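Long-range contacts in rhamnosidase B (Bacillus sp., PDB 2OKX), which catalyses the hydrolysis of terminal alpha-L-rhamnose residues, as a glycoside hydrolase of family 78: residues A[203-211]-A[415-423]; A[426-437]-A[511-522]. All blocks are in the same frame, centred on the assembly; numbering follows the deposited sequence.

Interaction 1: residues A[203-211]-A[415-423]; sequences LYPASIQSL and SVLNAILPV. With CA (calcium ion), chain C.
The backbones of P205 and I420 approach to 5.5 Å between their CA atoms, where the loop leading into strand 207-211 passes the 3-10 turn 418-420; I208 faces L417 further on, the two backbones running in opposite senses. Y204 lays its ring against P422: CB of P422 sits over one ring face, 3.7 Å from CZ of Y204, a CH-pi contact offset toward the ring's rim. Beyond it, the phenol OH is hydrogen-bonded to E523 of strand 520-528. I420 carries the middle. Its CG1 stands between the backbone N and the carbonyl carbon (chi1 61°), which sends CD1 up against the backbone of S207, 3.4 Å from its CA, while CG2 packs on CB of P205. A206 and S207 form a classic beta bulge opposite D442 of the neighbouring strand 436-443. I208 crosses V416 at about a right angle, with its CD1 only 3.4 Å from CG1 of V416, a tight fit, and its flank against CD2 of L417. A water bridges the carbonyls of P205 and I420, donating to both. P422 centres an inverse gamma turn, and the next carbonyl, V423 O, binds the calcium ion at 2.5 Å.

Interaction 2: residues A[426-437]-A[511-522]; sequences PGVLPVFEDGDC and TVRGNSAPVKLH. With CA (calcium ion), chain C.
With D436 CG anti to its carbonyl carbon (chi1 -52°) and R513 CG swung off the usual staggered position (chi1 -30°), the extended arginine chain runs alongside the carboxylate and turns at its last torsion, bringing NH1 to 2.7 Å from D436 OD1 in a salt bridge. NH1 comes to the anti side of OD1, tilted out of the carboxylate plane, while OD1 lies in the guanidinium plane; the planes stand 74° apart. CG2 of T511 rests over one guanidinium face, and D464 takes NE in a second salt bridge. A leucine in place of R513 would probably leave D436 and D464 without the charge they share. Antiparallel pairing comes in two stretches: C437 with V512, and G427 with L521 followed by V428 with K520, extended by L429 N bonding to V519 O. Between them L429 turns CD2 onto CG2 of V512, 3.5 Å away. V431 CG2 rests on P518 CA (3.5 Å) and passes the amide of N515. At the far end CB of P426 sits 3.8 Å above the H522 ring, over its centre, and H522 O binds the calcium ion. In segment 511-522, part of the concanavalin-like domain family, one buried arginine is gripped by two carboxylates, which would probably favour its charged form.

The centres of the two contacts are about 15 Å apart. Each has a buried side, V416 and I420 in interaction 1 and L429, V512 and L521 in interaction 2, and an exposed one, P422 in the first and V431 and K520 in the second. Interaction 1 sets a short helix and turn against the start of strand 207-215, relying on apolar side chains and a bridging water; interaction 2 pairs strands directly, adding backbone bonds and a salt bridge. They share a sheet, in which strands 207-215 and 436-443 are neighbours, and touch where S415 OG probably bonds to V428 N. Calcium ties them too: V423 O and H522 O bind it together with three waters and two further atoms from elsewhere.

Interaction 1: residues A[203-211]-A[415-423]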
ATOM      1  N   LEU A 203      17.309   9.490   7.376  1.00 18.37           N
ATOM      2  CA  LEU A 203      18.311   8.688   6.692  1.00 19.29           C
ATOM      3  C   LEU A 203      18.735   9.405   5.421  1.00 19.25           C
ATOM      4  O   LEU A 203      17.893   9.875   4.653  1.00 19.60           O
ATOM      5  CB  LEU A 203      17.740   7.308   6.348  1.00 17.99           C
ATOM      6  CG  LEU A 203      17.307   6.451   7.537  1.00 18.45           C
ATOM      7  CD1 LEU A 203      16.661   5.164   7.035  1.00 17.11           C
ATOM      8  CD2 LEU A 203      18.520   6.153   8.418  1.00 17.02           C
ATOM      9  N   TYR A 204      20.042   9.510   5.214  1.00 17.95           N
ATOM     10  CA  TYR A 204      20.562  10.158   4.024  1.00 18.19           C
ATOM     11  C   TYR A 204      20.669   9.146   2.889  1.00 18.58           C
ATOM     12  O   TYR A 204      20.735   7.942   3.132  1.00 17.61           O
ATOM     13  CB  TYR A 204      21.935  10.778   4.303  1.00 19.34           C
ATOM     14  CG  TYR A 204      21.867  12.012   5.171  1.00 20.00           C
ATOM     15  CD1 TYR A 204      21.711  11.911   6.555  1.00 21.26           C
ATOM     16  CD2 TYR A 204      21.895  13.285   4.600  1.00 21.19           C
ATOM     17  CE1 TYR A 204      21.579  13.052   7.347  1.00 22.85           C
ATOM     18  CE2 TYR A 204      21.763  14.429   5.381  1.00 20.83           C
ATOM     19  CZ  TYR A 204      21.603  14.306   6.747  1.00 21.31           C
ATOM     20  OH  TYR A 204      21.444  15.437   7.512  1.00 25.65           O
ATOM     21  N   PRO A 205      20.657   9.624   1.631  1.00 17.50           N
ATOM     22  CA  PRO A 205      20.755   8.764   0.449  1.00 16.83           C
ATOM     23  C   PRO A 205      22.129   8.105   0.349  1.00 17.75           C
ATOM     24  O   PRO A 205      23.069   8.520   1.022  1.00 17.69           O
ATOM     25  CB  PRO A 205      20.502   9.732  -0.709  1.00 16.34           C
ATOM     26  CG  PRO A 205      19.614  10.776  -0.094  1.00 16.07           C
ATOM     27  CD  PRO A 205      20.295  10.999   1.242  1.00 17.92           C
ATOM     28  N   ALA A 206      22.241   7.087  -0.499  1.00 14.99           N
ATOM     29  CA  ALA A 206      23.503   6.378  -0.674  1.00 15.81           C
ATOM     30  C   ALA A 206      24.374   6.979  -1.764  1.00 15.84           C
ATOM     31  O   ALA A 206      25.591   7.063  -1.614  1.00 14.83           O
ATOM     32  CB  ALA A 206      23.241   4.900  -0.988  1.00 14.28           C
ATOM     33  N   SER A 207      23.756   7.396  -2.863  1.00 14.56           N
ATOM     34  CA  SER A 207      24.525   7.950  -3.968  1.00 16.01           C
ATOM     35  C   SER A 207      23.678   8.776  -4.923  1.00 16.04           C
ATOM     36  O   SER A 207      22.450   8.823  -4.813  1.00 15.71           O
ATOM     37  CB  SER A 207      25.156   6.810  -4.766  1.00 17.43           C
ATOM     38  OG  SER A 207      24.145   6.010  -5.375  1.00 15.59           O
ATOM     39  N   ILE A 208      24.350   9.441  -5.854  1.00 15.40           N
ATOM     40  CA  ILE A 208      23.648  10.200  -6.873  1.00 16.53           C
ATOM     41  C   ILE A 208      23.926   9.381  -8.115  1.00 17.13           C
ATOM     42  O   ILE A 208      25.077   9.226  -8.524  1.00 20.35           O
ATOM     43  CB  ILE A 208      24.202  11.623  -7.041  1.00 19.46           C
ATOM     44  CG1 ILE A 208      23.876  12.443  -5.785  1.00 19.66           C
ATOM     45  CG2 ILE A 208      23.588  12.269  -8.301  1.00 17.87           C
ATOM     46  CD1 ILE A 208      24.201  13.917  -5.894  1.00 25.76           C
ATOM     47  N   GLN A 209      22.868   8.832  -8.691  1.00 17.05           N
ATOM     48  CA  GLN A 209      22.993   7.984  -9.863  1.00 17.27           C
ATOM     49  C   GLN A 209      23.252   8.741 -11.154  1.00 19.56           C
ATOM     50  O   GLN A 209      24.016   8.279 -11.997  1.00 17.89           O
ATOM     51  CB  GLN A 209      21.732   7.139 -10.015  1.00 19.71           C
ATOM     52  CG  GLN A 209      21.744   6.238 -11.234  1.00 23.48           C
ATOM     53  CD  GLN A 209      20.520   5.359 -11.290  1.00 27.62           C
ATOM     54  OE1 GLN A 209      20.329   4.491 -10.439  1.00 29.62           O
ATOM     55  NE2 GLN A 209      19.675   5.584 -12.286  1.00 27.08           N
ATOM     56  N   SER A 210      22.619   9.898 -11.315  1.00 19.19           N
ATOM     57  CA  SER A 210      22.810  10.675 -12.533  1.00 19.55           C
ATOM     58  C   SER A 210      22.314  12.103 -12.415  1.00 21.08           C
ATOM     59  O   SER A 210      21.604  12.460 -11.472  1.00 18.52           O
ATOM     60  CB  SER A 210      22.072  10.009 -13.698  1.00 19.83           C
ATOM     61  OG  SER A 210      20.667  10.046 -13.485  1.00 20.11           O
ATOM     62  N   LEU A 211      22.714  12.913 -13.390  1.00 20.99           N
ATOM     63  CA  LEU A 211      22.298  14.303 -13.482  1.00 22.94           C
ATOM     64  C   LEU A 211      22.002  14.483 -14.961  1.00 21.98           C
ATOM     65  O   LEU A 211      22.757  14.013 -15.809  1.00 22.60           O
ATOM     66  CB  LEU A 211      23.413  15.256 -13.031  1.00 24.54           C
ATOM     67  CG  LEU A 211      22.990  16.733 -12.976  1.00 28.22           C
ATOM     68  CD1 LEU A 211      23.874  17.503 -12.013  1.00 28.73           C
ATOM     69  CD2 LEU A 211      23.050  17.336 -14.364  1.00 28.50           C
ATOM     70  N   SER A 415      30.700  18.490  -6.494  1.00 26.59           N
ATOM     71  CA  SER A 415      29.961  19.369  -5.589  1.00 26.47           C
ATOM     72  C   SER A 415      28.569  18.854  -5.260  1.00 26.03           C
ATOM     73  O   SER A 415      28.139  18.880  -4.105  1.00 26.46           O
ATOM     74  CB  SER A 415      29.823  20.773  -6.189  1.00 29.73           C
ATOM     75  OG  SER A 415      28.952  21.573  -5.400  1.00 30.14           O
ATOM     76  N   VAL A 416      27.863  18.391  -6.285  1.00 23.55           N
ATOM     77  CA  VAL A 416      26.505  17.903  -6.108  1.00 22.52           C
ATOM     78  C   VAL A 416      26.396  16.768  -5.094  1.00 21.12           C
ATOM     79  O   VAL A 416      25.380  16.639  -4.411  1.00 22.20           O
ATOM     80  CB  VAL A 416      25.911  17.451  -7.463  1.00 22.20           C
ATOM     81  CG1 VAL A 416      24.462  17.013  -7.286  1.00 23.07           C
ATOM     82  CG2 VAL A 416      25.993  18.592  -8.457  1.00 26.25           C
ATOM     83  N   LEU A 417      27.439  15.951  -4.979  1.00 21.13           N
ATOM     84  CA  LEU A 417      27.400  14.843  -4.027  1.00 21.80           C
ATOM     85  C   LEU A 417      27.121  15.338  -2.608  1.00 21.30           C
ATOM     86  O   LEU A 417      26.520  14.629  -1.808  1.00 19.84           O
ATOM     87  CB  LEU A 417      28.715  14.056  -4.063  1.00 22.22           C
ATOM     88  CG  LEU A 417      29.070  13.433  -5.416  1.00 24.71           C
ATOM     89  CD1 LEU A 417      30.327  12.591  -5.266  1.00 26.04           C
ATOM     90  CD2 LEU A 417      27.913  12.576  -5.920  1.00 23.71           C
ATOM     91  N   ASN A 418      27.552  16.561  -2.302  1.00 20.90           N
ATOM     92  CA  ASN A 418      27.334  17.134  -0.974  1.00 20.65           C
ATOM     93  C   ASN A 418      25.852  17.166  -0.625  1.00 19.40           C
ATOM     94  O   ASN A 418      25.483  17.186   0.550  1.00 19.70           O
ATOM     95  CB  ASN A 418      27.876  18.569  -0.908  1.00 21.37           C
ATOM     96  CG  ASN A 418      29.393  18.633  -0.956  1.00 23.58           C
ATOM     97  OD1 ASN A 418      29.970  19.695  -1.212  1.00 26.62           O
ATOM     98  ND2 ASN A 418      30.047  17.508  -0.696  1.00 21.60           N
ATOM     99  N   ALA A 419      25.003  17.179  -1.648  1.00 19.34           N
ATOM    100  CA  ALA A 419      23.562  17.234  -1.436  1.00 20.12           C
ATOM    101  C   ALA A 419      23.002  16.036  -0.673  1.00 19.75           C
ATOM    102  O   ALA A 419      21.955  16.139  -0.036  1.00 20.64           O
ATOM    103  CB  ALA A 419      22.845  17.379  -2.782  1.00 20.64           C
ATOM    104  N   ILE A 420      23.691  14.902  -0.726  1.00 19.54           N
ATOM    105  CA  ILE A 420      23.200  13.716  -0.029  1.00 19.16           C
ATOM    106  C   ILE A 420      24.060  13.323   1.165  1.00 18.85           C
ATOM    107  O   ILE A 420      23.872  12.251   1.735  1.00 18.30           O
ATOM    108  CB  ILE A 420      23.130  12.504  -0.970  1.00 20.05           C
ATOM    109  CG1 ILE A 420      24.530  12.187  -1.507  1.00 19.59           C
ATOM    110  CG2 ILE A 420      22.156  12.786  -2.105  1.00 18.26           C
ATOM    111  CD1 ILE A 420      24.652  10.808  -2.140  1.00 16.56           C
ATOM    112  N   LEU A 421      24.994  14.193   1.539  1.00 18.39           N
ATOM    113  CA  LEU A 421      25.895  13.927   2.659  1.00 19.16           C
ATOM    114  C   LEU A 421      25.625  14.831   3.859  1.00 20.38           C
ATOM    115  O   LEU A 421      25.269  16.000   3.704  1.00 21.69           O
ATOM    116  CB  LEU A 421      27.351  14.116   2.211  1.00 18.91           C
ATOM    117  CG  LEU A 421      27.850  13.208   1.081  1.00 19.83           C
ATOM    118  CD1 LEU A 421      29.262  13.602   0.687  1.00 21.88           C
ATOM    119  CD2 LEU A 421      27.811  11.753   1.536  1.00 20.94           C
ATOM    120  N   PRO A 422      25.774  14.293   5.078  1.00 19.53           N
ATOM    121  CA  PRO A 422      25.540  15.113   6.269  1.00 19.69           C
ATOM    122  C   PRO A 422      26.800  15.926   6.568  1.00 19.38           C
ATOM    123  O   PRO A 422      27.532  15.641   7.519  1.00 17.86           O
ATOM    124  CB  PRO A 422      25.228  14.075   7.343  1.00 19.70           C
ATOM    125  CG  PRO A 422      26.099  12.923   6.942  1.00 19.12           C
ATOM    126  CD  PRO A 422      25.925  12.870   5.434  1.00 19.57           C
ATOM    127  N   VAL A 423      27.048  16.931   5.728  1.00 20.54           N
ATOM    128  CA  VAL A 423      28.215  17.808   5.854  1.00 19.40           C
ATOM    129  C   VAL A 423      27.774  19.266   5.750  1.00 21.38           C
ATOM    130  O   VAL A 423      26.676  19.555   5.277  1.00 20.76           O
ATOM    131  CB  VAL A 423      29.259  17.530   4.736  1.00 18.95           C
ATOM    132  CG1 VAL A 423      29.778  16.107   4.848  1.00 18.06           C
ATOM    133  CG2 VAL A 423      28.637  17.753   3.357  1.00 19.14           C
TER
HETATM  134 CA    CA C4001      24.400  20.022   4.459  1.00 29.29          CA
HETATM  135  O   HOH W   1      24.980   9.738   2.600  1.00 22.93           O
HETATM  136  O   HOH W   2      25.467  19.068   2.639  1.00 20.01           O
HETATM  137  O   HOH W   3      23.755  17.922   5.210  1.00 25.56           O
HETATM  138  O   HOH W   4      24.961  22.238   3.725  1.00 26.07           O

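Interaction 2: residues A[426-437]-A[511-522]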
ATOM      1  N   PRO A 426      27.194  22.762   1.030  1.00 23.52           N
ATOM      2  CA  PRO A 426      26.042  22.368   0.216  1.00 23.67           C
ATOM      3  C   PRO A 426      26.450  21.881  -1.171  1.00 23.33           C
ATOM      4  O   PRO A 426      27.600  22.030  -1.584  1.00 23.63           O
ATOM      5  CB  PRO A 426      25.220  23.651   0.150  1.00 22.78           C
ATOM      6  CG  PRO A 426      26.290  24.711   0.117  1.00 23.58           C
ATOM      7  CD  PRO A 426      27.249  24.228   1.190  1.00 23.08           C
ATOM      8  N   GLY A 427      25.497  21.282  -1.873  1.00 24.06           N
ATOM      9  CA  GLY A 427      25.754  20.815  -3.220  1.00 22.50           C
ATOM     10  C   GLY A 427      25.217  21.890  -4.145  1.00 23.62           C
ATOM     11  O   GLY A 427      24.057  22.276  -4.036  1.00 25.69           O
ATOM     12  N   VAL A 428      26.057  22.392  -5.040  1.00 23.54           N
ATOM     13  CA  VAL A 428      25.640  23.437  -5.966  1.00 23.80           C
ATOM     14  C   VAL A 428      25.230  22.823  -7.295  1.00 23.94           C
ATOM     15  O   VAL A 428      26.039  22.221  -7.996  1.00 23.19           O
ATOM     16  CB  VAL A 428      26.777  24.457  -6.195  1.00 24.63           C
ATOM     17  CG1 VAL A 428      26.289  25.611  -7.076  1.00 24.13           C
ATOM     18  CG2 VAL A 428      27.267  24.986  -4.853  1.00 23.86           C
ATOM     19  N   LEU A 429      23.957  22.977  -7.633  1.00 24.99           N
ATOM     20  CA  LEU A 429      23.427  22.427  -8.870  1.00 25.80           C
ATOM     21  C   LEU A 429      23.735  23.303 -10.069  1.00 26.86           C
ATOM     22  O   LEU A 429      23.662  24.528  -9.994  1.00 24.98           O
ATOM     23  CB  LEU A 429      21.911  22.239  -8.754  1.00 26.39           C
ATOM     24  CG  LEU A 429      21.386  20.987  -8.037  1.00 29.57           C
ATOM     25  CD1 LEU A 429      22.147  20.743  -6.753  1.00 28.86           C
ATOM     26  CD2 LEU A 429      19.896  21.159  -7.755  1.00 28.84           C
ATOM     27  N   PRO A 430      24.095  22.678 -11.198  1.00 26.84           N
ATOM     28  CA  PRO A 430      24.398  23.445 -12.401  1.00 27.70           C
ATOM     29  C   PRO A 430      23.117  24.053 -12.954  1.00 29.70           C
ATOM     30  O   PRO A 430      22.034  23.471 -12.831  1.00 29.25           O
ATOM     31  CB  PRO A 430      24.985  22.394 -13.335  1.00 28.22           C
ATOM     32  CG  PRO A 430      24.219  21.162 -12.957  1.00 28.21           C
ATOM     33  CD  PRO A 430      24.254  21.234 -11.442  1.00 28.11           C
ATOM     34  N   VAL A 431      23.241  25.233 -13.544  1.00 30.70           N
ATOM     35  CA  VAL A 431      22.101  25.904 -14.143  1.00 31.76           C
ATOM     36  C   VAL A 431      22.279  25.791 -15.649  1.00 30.65           C
ATOM     37  O   VAL A 431      23.293  26.227 -16.194  1.00 30.11           O
ATOM     38  CB  VAL A 431      22.051  27.394 -13.762  1.00 33.81           C
ATOM     39  CG1 VAL A 431      20.872  28.064 -14.450  1.00 35.76           C
ATOM     40  CG2 VAL A 431      21.938  27.539 -12.257  1.00 35.08           C
ATOM     41  N   PHE A 432      21.308  25.179 -16.317  1.00 29.02           N
ATOM     42  CA  PHE A 432      21.377  25.022 -17.760  1.00 29.29           C
ATOM     43  C   PHE A 432      20.689  26.208 -18.422  1.00 30.57           C
ATOM     44  O   PHE A 432      19.677  26.705 -17.925  1.00 31.11           O
ATOM     45  CB  PHE A 432      20.705  23.714 -18.183  1.00 27.29           C
ATOM     46  CG  PHE A 432      21.379  22.489 -17.635  1.00 25.56           C
ATOM     47  CD1 PHE A 432      20.702  21.634 -16.770  1.00 24.29           C
ATOM     48  CD2 PHE A 432      22.703  22.206 -17.964  1.00 24.44           C
ATOM     49  CE1 PHE A 432      21.335  20.513 -16.237  1.00 22.81           C
ATOM     50  CE2 PHE A 432      23.346  21.088 -17.436  1.00 24.54           C
ATOM     51  CZ  PHE A 432      22.657  20.240 -16.570  1.00 23.38           C
ATOM     52  N   GLU A 433      21.243  26.666 -19.537  1.00 33.26           N
ATOM     53  CA  GLU A 433      20.663  27.801 -20.239  1.00 35.61           C
ATOM     54  C   GLU A 433      19.295  27.442 -20.795  1.00 34.00           C
ATOM     55  O   GLU A 433      18.366  28.248 -20.752  1.00 34.12           O
ATOM     56  CB  GLU A 433      21.573  28.254 -21.378  1.00 39.03           C
ATOM     57  CG  GLU A 433      21.095  29.546 -22.027  1.00 47.16           C
ATOM     58  CD  GLU A 433      21.912  29.933 -23.236  1.00 50.51           C
ATOM     59  OE1 GLU A 433      21.903  29.173 -24.228  1.00 53.45           O
ATOM     60  OE2 GLU A 433      22.561  31.000 -23.193  1.00 53.27           O
ATOM     61  N   ASP A 434      19.173  26.224 -21.313  1.00 32.25           N
ATOM     62  CA  ASP A 434      17.912  25.767 -21.878  1.00 32.58           C
ATOM     63  C   ASP A 434      17.531  24.383 -21.356  1.00 32.23           C
ATOM     64  O   ASP A 434      17.913  23.368 -21.938  1.00 33.36           O
ATOM     65  CB  ASP A 434      18.005  25.714 -23.402  1.00 33.93           C
ATOM     66  CG  ASP A 434      16.672  25.416 -24.055  1.00 34.01           C
ATOM     67  OD1 ASP A 434      16.670  24.964 -25.215  1.00 36.47           O
ATOM     68  OD2 ASP A 434      15.626  25.641 -23.411  1.00 35.66           O
ATOM     69  N   GLY A 435      16.778  24.348 -20.265  1.00 31.24           N
ATOM     70  CA  GLY A 435      16.366  23.071 -19.710  1.00 30.29           C
ATOM     71  C   GLY A 435      16.418  23.039 -18.200  1.00 28.72           C
ATOM     72  O   GLY A 435      16.985  23.932 -17.569  1.00 29.09           O
ATOM     73  N   ASP A 436      15.829  21.997 -17.621  1.00 26.94           N
ATOM     74  CA  ASP A 436      15.790  21.827 -16.175  1.00 24.62           C
ATOM     75  C   ASP A 436      16.924  20.907 -15.715  1.00 23.17           C
ATOM     76  O   ASP A 436      17.547  20.223 -16.525  1.00 22.64           O
ATOM     77  CB  ASP A 436      14.450  21.215 -15.764  1.00 25.31           C
ATOM     78  CG  ASP A 436      13.259  21.978 -16.321  1.00 28.58           C
ATOM     79  OD1 ASP A 436      12.191  21.356 -16.488  1.00 27.99           O
ATOM     80  OD2 ASP A 436      13.386  23.197 -16.580  1.00 27.47           O
ATOM     81  N   CYS A 437      17.170  20.883 -14.410  1.00 22.22           N
ATOM     82  CA  CYS A 437      18.221  20.045 -13.847  1.00 22.43           C
ATOM     83  C   CYS A 437      17.606  18.866 -13.104  1.00 20.79           C
ATOM     84  O   CYS A 437      16.960  19.046 -12.077  1.00 20.04           O
ATOM     85  CB  CYS A 437      19.087  20.851 -12.876  1.00 23.34           C
ATOM     86  SG  CYS A 437      20.446  19.902 -12.146  1.00 24.39           S
ATOM     87  N   THR A 511      13.852  17.145  -9.681  1.00 20.59           N
ATOM     88  CA  THR A 511      14.045  18.033 -10.818  1.00 20.88           C
ATOM     89  C   THR A 511      13.805  19.497 -10.468  1.00 22.12           C
ATOM     90  O   THR A 511      12.744  19.869  -9.959  1.00 21.99           O
ATOM     91  CB  THR A 511      13.139  17.592 -11.979  1.00 19.79           C
ATOM     92  OG1 THR A 511      13.285  16.177 -12.172  1.00 22.99           O
ATOM     93  CG2 THR A 511      13.529  18.291 -13.266  1.00 19.34           C
ATOM     94  N   VAL A 512      14.820  20.318 -10.741  1.00 22.12           N
ATOM     95  CA  VAL A 512      14.783  21.747 -10.445  1.00 22.22           C
ATOM     96  C   VAL A 512      14.503  22.524 -11.727  1.00 22.22           C
ATOM     97  O   VAL A 512      15.217  22.368 -12.718  1.00 22.43           O
ATOM     98  CB  VAL A 512      16.133  22.206  -9.844  1.00 22.69           C
ATOM     99  CG1 VAL A 512      16.057  23.673  -9.423  1.00 22.78           C
ATOM    100  CG2 VAL A 512      16.492  21.322  -8.651  1.00 21.10           C
ATOM    101  N   ARG A 513      13.470  23.361 -11.697  1.00 22.82           N
ATOM    102  CA  ARG A 513      13.080  24.138 -12.872  1.00 24.74           C
ATOM    103  C   ARG A 513      12.837  25.631 -12.600  1.00 25.25           C
ATOM    104  O   ARG A 513      12.521  26.034 -11.481  1.00 24.76           O
ATOM    105  CB  ARG A 513      11.787  23.570 -13.474  1.00 25.65           C
ATOM    106  CG  ARG A 513      11.557  22.066 -13.299  1.00 23.57           C
ATOM    107  CD  ARG A 513      10.185  21.687 -13.864  1.00 24.42           C
ATOM    108  NE  ARG A 513       9.758  20.332 -13.508  1.00 24.05           N
ATOM    109  CZ  ARG A 513      10.087  19.234 -14.181  1.00 21.09           C
ATOM    110  NH1 ARG A 513      10.854  19.311 -15.261  1.00 19.69           N
ATOM    111  NH2 ARG A 513       9.642  18.054 -13.770  1.00 21.90           N
ATOM    112  N   GLY A 514      12.974  26.433 -13.653  1.00 29.26           N
ATOM    113  CA  GLY A 514      12.717  27.865 -13.578  1.00 31.58           C
ATOM    114  C   GLY A 514      13.577  28.760 -12.704  1.00 34.56           C
ATOM    115  O   GLY A 514      13.189  29.897 -12.422  1.00 37.15           O
ATOM    116  N   ASN A 515      14.735  28.278 -12.273  1.00 33.25           N
ATOM    117  CA  ASN A 515      15.608  29.093 -11.439  1.00 34.05           C
ATOM    118  C   ASN A 515      16.591  29.830 -12.333  1.00 34.88           C
ATOM    119  O   ASN A 515      17.154  29.248 -13.256  1.00 34.35           O
ATOM    120  CB  ASN A 515      16.376  28.214 -10.455  1.00 32.39           C
ATOM    121  CG  ASN A 515      17.169  27.141 -11.150  1.00 30.36           C
ATOM    122  OD1 ASN A 515      16.610  26.331 -11.889  1.00 29.25           O
ATOM    123  ND2 ASN A 515      18.480  27.129 -10.930  1.00 30.57           N
ATOM    124  N   SER A 516      16.786  31.114 -12.059  1.00 37.68           N
ATOM    125  CA  SER A 516      17.709  31.932 -12.836  1.00 40.58           C
ATOM    126  C   SER A 516      19.110  31.815 -12.245  1.00 39.94           C
ATOM    127  O   SER A 516      20.100  31.679 -12.969  1.00 41.04           O
ATOM    128  CB  SER A 516      17.248  33.394 -12.819  1.00 41.71           C
ATOM    129  OG  SER A 516      16.960  33.816 -11.494  1.00 45.47           O
ATOM    130  N   ALA A 517      19.177  31.862 -10.920  1.00 37.99           N
ATOM    131  CA  ALA A 517      20.439  31.760 -10.203  1.00 35.01           C
ATOM    132  C   ALA A 517      20.625  30.324  -9.723  1.00 34.01           C
ATOM    133  O   ALA A 517      19.665  29.559  -9.639  1.00 32.30           O
ATOM    134  CB  ALA A 517      20.437  32.715  -9.017  1.00 35.09           C
ATOM    135  N   PRO A 518      21.868  29.940  -9.400  1.00 32.96           N
ATOM    136  CA  PRO A 518      22.115  28.573  -8.934  1.00 30.81           C
ATOM    137  C   PRO A 518      21.400  28.208  -7.642  1.00 29.53           C
ATOM    138  O   PRO A 518      21.197  29.047  -6.762  1.00 29.37           O
ATOM    139  CB  PRO A 518      23.638  28.522  -8.800  1.00 32.73           C
ATOM    140  CG  PRO A 518      24.013  29.940  -8.521  1.00 34.14           C
ATOM    141  CD  PRO A 518      23.124  30.706  -9.472  1.00 32.99           C
ATOM    142  N   VAL A 519      21.008  26.944  -7.546  1.00 26.93           N
ATOM    143  CA  VAL A 519      20.335  26.432  -6.365  1.00 24.28           C
ATOM    144  C   VAL A 519      21.361  25.675  -5.526  1.00 23.69           C
ATOM    145  O   VAL A 519      22.156  24.903  -6.055  1.00 23.19           O
ATOM    146  CB  VAL A 519      19.189  25.465  -6.751  1.00 24.59           C
ATOM    147  CG1 VAL A 519      18.685  24.719  -5.512  1.00 23.18           C
ATOM    148  CG2 VAL A 519      18.052  26.239  -7.397  1.00 23.46           C
ATOM    149  N   LYS A 520      21.357  25.919  -4.221  1.00 23.41           N
ATOM    150  CA  LYS A 520      22.274  25.232  -3.323  1.00 24.91           C
ATOM    151  C   LYS A 520      21.476  24.216  -2.525  1.00 23.99           C
ATOM    152  O   LYS A 520      20.642  24.580  -1.696  1.00 26.01           O
ATOM    153  CB  LYS A 520      22.944  26.217  -2.364  1.00 25.64           C
ATOM    154  CG  LYS A 520      23.884  27.195  -3.033  1.00 27.09           C
ATOM    155  CD  LYS A 520      24.537  28.096  -2.002  1.00 30.35           C
ATOM    156  CE  LYS A 520      25.459  29.108  -2.659  1.00 33.30           C
ATOM    157  NZ  LYS A 520      26.091  29.995  -1.647  1.00 35.22           N
ATOM    158  N   LEU A 521      21.727  22.939  -2.779  1.00 23.36           N
ATOM    159  CA  LEU A 521      21.016  21.890  -2.068  1.00 22.54           C
ATOM    160  C   LEU A 521      21.844  21.485  -0.851  1.00 22.24           C
ATOM    161  O   LEU A 521      22.903  20.868  -0.985  1.00 22.19           O
ATOM    162  CB  LEU A 521      20.781  20.700  -3.007  1.00 22.41           C
ATOM    163  CG  LEU A 521      19.902  19.536  -2.532  1.00 24.82           C
ATOM    164  CD1 LEU A 521      18.602  20.053  -1.928  1.00 24.90           C
ATOM    165  CD2 LEU A 521      19.612  18.621  -3.718  1.00 23.51           C
ATOM    166  N   HIS A 522      21.371  21.865   0.333  1.00 21.48           N
ATOM    167  CA  HIS A 522      22.067  21.543   1.572  1.00 21.60           C
ATOM    168  C   HIS A 522      21.891  20.081   1.944  1.00 22.27           C
ATOM    169  O   HIS A 522      22.799  19.465   2.496  1.00 23.44           O
ATOM    170  CB  HIS A 522      21.585  22.442   2.714  1.00 21.96           C
ATOM    171  CG  HIS A 522      22.124  23.837   2.641  1.00 25.13           C
ATOM    172  ND1 HIS A 522      21.620  24.787   1.778  1.00 29.51           N
ATOM    173  CD2 HIS A 522      23.165  24.424   3.279  1.00 26.06           C
ATOM    174  CE1 HIS A 522      22.327  25.898   1.887  1.00 27.74           C
ATOM    175  NE2 HIS A 522      23.270  25.704   2.790  1.00 29.43           N
TER
HETATM  176 CA    CA C4001      24.400  20.022   4.459  1.00 29.29          CA
HETATM  177  O   HOH W   5      21.273  25.477  -9.840  1.00 25.97           O
HETATM  178  O   HOH W   6      19.715  24.214 -11.497  1.00 30.81           O
HETATM  179  O   HOH W   7      14.579  25.641 -15.783  1.00 26.70           O
HETATM  180  O   HOH W   4      24.961  22.238   3.725  1.00 26.07           O
HETATM  181  O   HOH W   3      23.755  17.922   5.210  1.00 25.56           O
HETATM  182  O   HOH W   2      25.467  19.068   2.639  1.00 20.01           O